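Local coordinates for protein glutamate--cysteine ligase GshA (Methylobacillus flagellatus KT, PDB 3K1T) that is a putative gamma-glutamylcysteine synthetase, a ligase that probably joins glutamate to cysteine through a gamma-peptide bond, at residues W32-P43 with R410-Q421. Residues are numbered along the deposited sequence; the frame is centred on the assembly and turned at random.
Sequences WFRSQWQEYGAP and RLALLAATIELQ
Leu414 enters a hole formed by Trp32, Gln36, Trp37 and Tyr40, a clear instance of knobs-into-holes packing between two helices far apart in sequence. Over residues 32-40 and 410-421 the helices run nearly parallel, 20° between their directions and 10.9 Å between axes, a spacing filled by the aromatic rings of helix 26-40. With CG swung anti to its backbone N (chi1 177°), Leu414 forks: CD2 reaches CH2 of Trp32 at 3.7 Å, while CD1 lies against CZ3 of Trp37 at 3.9 Å. Leu413 CD2 meets the Trp37 ring at CH2, and Leu413 CD1 packs on the Pro43 ring. Thr417 OG1, bonded to Leu413 O (2.8 Å) within its own helix, also lies against Pro43 CD, and its CG2 against Tyr40 O and Gly41 O. The buried end is closed by Arg410, whose guanidinium stacks off-centre on Phe33, planes 26° apart and CZ 4.3 Å from the ring centroid; Trp32 CZ3 covers the other face of Phe33. The same arginine forms a salt bridge with Glu30, so its charge is paired as well as stacked. Trp32 NE1 hydrogen-bonds to Glu221 OE2 on helix 210-226.

The Tyr40 end reciprocates, as that ring sits among Leu414, Thr417, Ile418 and Gln421. Ile418 CG1 makes a CH-pi contact over the ring centre, 3.7 Å from the centroid, and Glu39 CG covers the opposite face. Replacing Tyr40 by an alanine would probably leave Ile418 CG1 without its aromatic face and open a gap beside Leu414. Towards solvent the contact loosens: exposed Gln421 lies at the ring edge, and a water links its OE1, weakly, to Glu39 O. With no direct hydrogen bond across and Gly41 O buried without a partner, apolar packing, the cation-pi stack and the CH-pi contact must supply most of the grip.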
loop_
_atom_site.group_PDB
_atom_site.type_symbol
_atom_site.label_atom_id
_atom_site.label_comp_id
_atom_site.label_asym_id
_atom_site.label_seq_id
_atom_site.Cartn_x
_atom_site.Cartn_y
_atom_site.Cartn_z
ATOM N N TRP A 32 10.196 -6.389 14.167
ATOM C CA TRP A 32 10.798 -5.324 14.980
ATOM C C TRP A 32 10.323 -3.946 14.511
ATOM O O TRP A 32 9.929 -3.108 15.327
ATOM C CB TRP A 32 12.325 -5.450 14.943
ATOM C CG TRP A 32 13.057 -4.417 15.753
ATOM C CD1 TRP A 32 13.390 -4.504 17.070
ATOM C CD2 TRP A 32 13.574 -3.168 15.288
ATOM N NE1 TRP A 32 14.070 -3.396 17.461
ATOM C CE2 TRP A 32 14.196 -2.545 16.392
ATOM C CE3 TRP A 32 13.566 -2.512 14.057
ATOM C CZ2 TRP A 32 14.818 -1.304 16.298
ATOM C CZ3 TRP A 32 14.205 -1.300 13.954
ATOM C CH2 TRP A 32 14.824 -0.698 15.081
ATOM N N PHE A 33 10.324 -3.700 13.205
ATOM C CA PHE A 33 9.847 -2.406 12.713
ATOM C C PHE A 33 8.397 -2.177 13.121
ATOM O O PHE A 33 8.031 -1.082 13.569
ATOM C CB PHE A 33 9.956 -2.316 11.184
ATOM C CG PHE A 33 11.298 -1.831 10.669
ATOM C CD1 PHE A 33 11.763 -0.561 10.984
ATOM C CD2 PHE A 33 12.075 -2.645 9.846
ATOM C CE1 PHE A 33 12.974 -0.108 10.506
ATOM C CE2 PHE A 33 13.294 -2.182 9.338
ATOM C CZ PHE A 33 13.731 -0.910 9.682
ATOM N N ARG A 34 7.545 -3.192 12.965
ATOM C CA ARG A 34 6.148 -3.028 13.400
ATOM C C ARG A 34 6.039 -2.644 14.876
ATOM O O ARG A 34 5.228 -1.755 15.199
ATOM C CB ARG A 34 5.286 -4.257 13.101
ATOM C CG ARG A 34 4.850 -4.284 11.635
ATOM C CD ARG A 34 3.846 -5.414 11.400
ATOM N NE ARG A 34 4.429 -6.731 11.298
ATOM C CZ ARG A 34 4.812 -7.273 10.130
ATOM N NH1 ARG A 34 4.689 -6.606 8.980
ATOM N NH2 ARG A 34 5.313 -8.465 10.132
ATOM N N SER A 35 6.840 -3.267 15.758
ATOM C CA SER A 35 6.852 -2.851 17.155
ATOM C C SER A 35 7.254 -1.373 17.292
ATOM O O SER A 35 6.657 -0.651 18.095
ATOM C CB SER A 35 7.791 -3.710 18.002
ATOM O OG SER A 35 7.345 -5.036 17.929
ATOM N N GLN A 36 8.243 -0.929 16.509
ATOM C CA GLN A 36 8.681 0.473 16.588
ATOM C C GLN A 36 7.607 1.464 16.153
ATOM O O GLN A 36 7.372 2.486 16.830
ATOM C CB GLN A 36 9.991 0.721 15.817
ATOM C CG GLN A 36 11.140 -0.237 16.211
ATOM C CD GLN A 36 11.382 -0.280 17.681
ATOM O OE1 GLN A 36 11.598 0.747 18.299
ATOM N NE2 GLN A 36 11.319 -1.476 18.260
ATOM N N TRP A 37 6.930 1.171 15.050
ATOM C CA TRP A 37 5.907 2.082 14.534
ATOM C C TRP A 37 4.695 2.142 15.487
ATOM O O TRP A 37 4.076 3.204 15.587
ATOM C CB TRP A 37 5.430 1.710 13.124
ATOM C CG TRP A 37 6.548 1.498 12.105
ATOM C CD1 TRP A 37 6.734 0.407 11.307
ATOM C CD2 TRP A 37 7.595 2.405 11.787
ATOM N NE1 TRP A 37 7.856 0.569 10.553
ATOM C CE2 TRP A 37 8.409 1.781 10.825
ATOM C CE3 TRP A 37 7.963 3.658 12.266
ATOM C CZ2 TRP A 37 9.541 2.385 10.303
ATOM C CZ3 TRP A 37 9.083 4.285 11.703
ATOM C CH2 TRP A 37 9.860 3.627 10.758
ATOM N N GLN A 38 4.395 1.058 16.212
ATOM C CA GLN A 38 3.306 1.080 17.206
ATOM C C GLN A 38 3.615 2.070 18.319
ATOM O O GLN A 38 2.712 2.728 18.845
ATOM C CB GLN A 38 3.065 -0.297 17.854
ATOM C CG GLN A 38 2.487 -1.344 16.925
ATOM C CD GLN A 38 2.303 -2.725 17.577
ATOM O OE1 GLN A 38 2.785 -3.759 17.061
ATOM N NE2 GLN A 38 1.566 -2.754 18.685
ATOM N N GLU A 39 4.886 2.168 18.694
ATOM C CA GLU A 39 5.313 3.110 19.714
ATOM C C GLU A 39 5.454 4.550 19.212
ATOM O O GLU A 39 5.043 5.479 19.915
ATOM C CB GLU A 39 6.628 2.637 20.329
ATOM C CG GLU A 39 7.223 3.636 21.296
ATOM C CD GLU A 39 8.274 3.056 22.230
ATOM O OE1 GLU A 39 8.718 1.898 22.037
ATOM O OE2 GLU A 39 8.662 3.792 23.178
ATOM N N TYR A 40 6.006 4.747 18.006
ATOM C CA TYR A 40 6.389 6.078 17.535
ATOM C C TYR A 40 5.627 6.782 16.389
ATOM O O TYR A 40 5.717 7.998 16.260
ATOM C CB TYR A 40 7.879 6.077 17.205
ATOM C CG TYR A 40 8.763 5.850 18.405
ATOM C CD1 TYR A 40 8.930 6.844 19.387
ATOM C CD2 TYR A 40 9.434 4.652 18.571
ATOM C CE1 TYR A 40 9.765 6.639 20.474
ATOM C CE2 TYR A 40 10.236 4.435 19.650
ATOM C CZ TYR A 40 10.407 5.433 20.594
ATOM O OH TYR A 40 11.235 5.146 21.641
ATOM N N GLY A 41 4.855 6.006 15.651
ATOM C CA GLY A 41 4.223 6.465 14.428
ATOM C C GLY A 41 5.356 6.616 13.444
ATOM O O GLY A 41 6.464 6.110 13.698
ATOM N N ALA A 42 5.046 7.328 12.361
ATOM C CA ALA A 42 5.961 7.679 11.289
ATOM C C ALA A 42 5.458 9.000 10.688
ATOM O O ALA A 42 4.255 9.338 10.769
ATOM C CB ALA A 42 6.005 6.584 10.180
ATOM N N PRO A 43 6.358 9.752 10.047
ATOM C CA PRO A 43 5.934 10.987 9.397
ATOM C C PRO A 43 5.003 10.687 8.216
ATOM O O PRO A 43 4.975 9.555 7.708
ATOM C CB PRO A 43 7.252 11.587 8.829
ATOM C CG PRO A 43 8.326 10.820 9.437
ATOM C CD PRO A 43 7.795 9.504 9.841
ATOM N N ARG A 410 14.466 3.065 6.357
ATOM C CA ARG A 410 13.504 2.979 7.448
ATOM C C ARG A 410 14.134 3.168 8.858
ATOM O O ARG A 410 13.484 3.692 9.750
ATOM C CB ARG A 410 12.678 1.701 7.353
ATOM C CG ARG A 410 11.618 1.754 6.202
ATOM C CD ARG A 410 10.824 0.473 6.169
ATOM N NE ARG A 410 11.644 -0.652 5.707
ATOM C CZ ARG A 410 11.401 -1.942 6.006
ATOM N NH1 ARG A 410 10.326 -2.322 6.706
ATOM N NH2 ARG A 410 12.177 -2.880 5.528
ATOM N N LEU A 411 15.372 2.749 9.061
ATOM C CA LEU A 411 16.090 3.069 10.317
ATOM C C LEU A 411 16.265 4.571 10.459
ATOM O O LEU A 411 16.046 5.127 11.541
ATOM C CB LEU A 411 17.455 2.368 10.382
ATOM C CG LEU A 411 17.461 0.835 10.391
ATOM C CD1 LEU A 411 18.956 0.333 10.299
ATOM C CD2 LEU A 411 16.795 0.321 11.661
ATOM N N ALA A 412 16.661 5.228 9.372
ATOM C CA ALA A 412 16.809 6.703 9.379
ATOM C C ALA A 412 15.441 7.395 9.597
ATOM O O ALA A 412 15.343 8.392 10.303
ATOM C CB ALA A 412 17.471 7.183 8.078
ATOM N N LEU A 413 14.383 6.872 8.984
ATOM C CA LEU A 413 13.022 7.370 9.239
ATOM C C LEU A 413 12.610 7.272 10.695
ATOM O O LEU A 413 12.069 8.233 11.280
ATOM C CB LEU A 413 11.998 6.619 8.366
ATOM C CG LEU A 413 10.576 7.164 8.392
ATOM C CD1 LEU A 413 10.548 8.433 7.557
ATOM C CD2 LEU A 413 9.547 6.120 7.843
ATOM N N LEU A 414 12.875 6.124 11.310
ATOM C CA LEU A 414 12.556 5.918 12.714
ATOM C C LEU A 414 13.321 6.919 13.605
ATOM O O LEU A 414 12.740 7.559 14.518
ATOM C CB LEU A 414 12.914 4.465 13.113
ATOM C CG LEU A 414 12.712 4.076 14.571
ATOM C CD1 LEU A 414 11.239 4.339 15.002
ATOM C CD2 LEU A 414 13.087 2.597 14.786
ATOM N N ALA A 415 14.597 7.104 13.301
ATOM C CA ALA A 415 15.390 8.046 14.045
ATOM C C ALA A 415 14.824 9.476 13.960
ATOM O O ALA A 415 14.758 10.180 14.995
ATOM C CB ALA A 415 16.881 8.019 13.570
ATOM N N ALA A 416 14.452 9.904 12.757
ATOM C CA ALA A 416 13.851 11.244 12.543
ATOM C C ALA A 416 12.525 11.390 13.315
ATOM O O ALA A 416 12.275 12.462 13.920
ATOM C CB ALA A 416 13.643 11.517 11.077
ATOM N N THR A 417 11.741 10.315 13.353
ATOM C CA THR A 417 10.462 10.262 14.062
ATOM C C THR A 417 10.672 10.453 15.575
ATOM O O THR A 417 9.998 11.275 16.218
ATOM C CB THR A 417 9.756 8.916 13.814
ATOM O OG1 THR A 417 9.565 8.771 12.413
ATOM C CG2 THR A 417 8.386 8.813 14.570
ATOM N N ILE A 418 11.631 9.719 16.115
ATOM C CA ILE A 418 12.016 9.826 17.529
ATOM C C ILE A 418 12.521 11.251 17.831
ATOM O O ILE A 418 12.027 11.910 18.778
ATOM C CB ILE A 418 13.039 8.736 17.927
ATOM C CG1 ILE A 418 12.398 7.350 17.833
ATOM C CG2 ILE A 418 13.614 9.003 19.351
ATOM C CD1 ILE A 418 13.389 6.137 17.903
ATOM N N GLU A 419 13.465 11.742 17.037
ATOM C CA GLU A 419 13.971 13.094 17.168
ATOM C C GLU A 419 12.852 14.145 17.216
ATOM O O GLU A 419 12.864 15.014 18.092
ATOM C CB GLU A 419 14.907 13.410 16.005
ATOM C CG GLU A 419 15.564 14.796 15.968
ATOM C CD GLU A 419 16.182 15.142 14.579
ATOM O OE1 GLU A 419 16.174 14.291 13.636
ATOM O OE2 GLU A 419 16.674 16.275 14.422
ATOM N N LEU A 420 11.932 14.095 16.255
ATOM C CA LEU A 420 10.837 15.063 16.150
ATOM C C LEU A 420 9.880 14.958 17.359
ATOM O O LEU A 420 9.435 15.975 17.875
ATOM C CB LEU A 420 10.091 14.897 14.805
ATOM C CG LEU A 420 9.060 15.937 14.322
ATOM C CD1 LEU A 420 9.724 17.276 13.961
ATOM C CD2 LEU A 420 8.208 15.421 13.108
ATOM N N GLN A 421 9.598 13.749 17.837
ATOM C CA GLN A 421 8.770 13.574 19.034
ATOM C C GLN A 421 9.398 14.265 20.234
ATOM O O GLN A 421 8.686 14.818 21.050
ATOM C CB GLN A 421 8.567 12.098 19.398
ATOM C CG GLN A 421 7.686 11.368 18.433
ATOM C CD GLN A 421 6.925 10.179 19.025
ATOM O OE1 GLN A 421 7.069 9.815 20.213
ATOM N NE2 GLN A 421 6.085 9.572 18.180
HETATM O O HOH W 1 6.293 7.181 22.184
#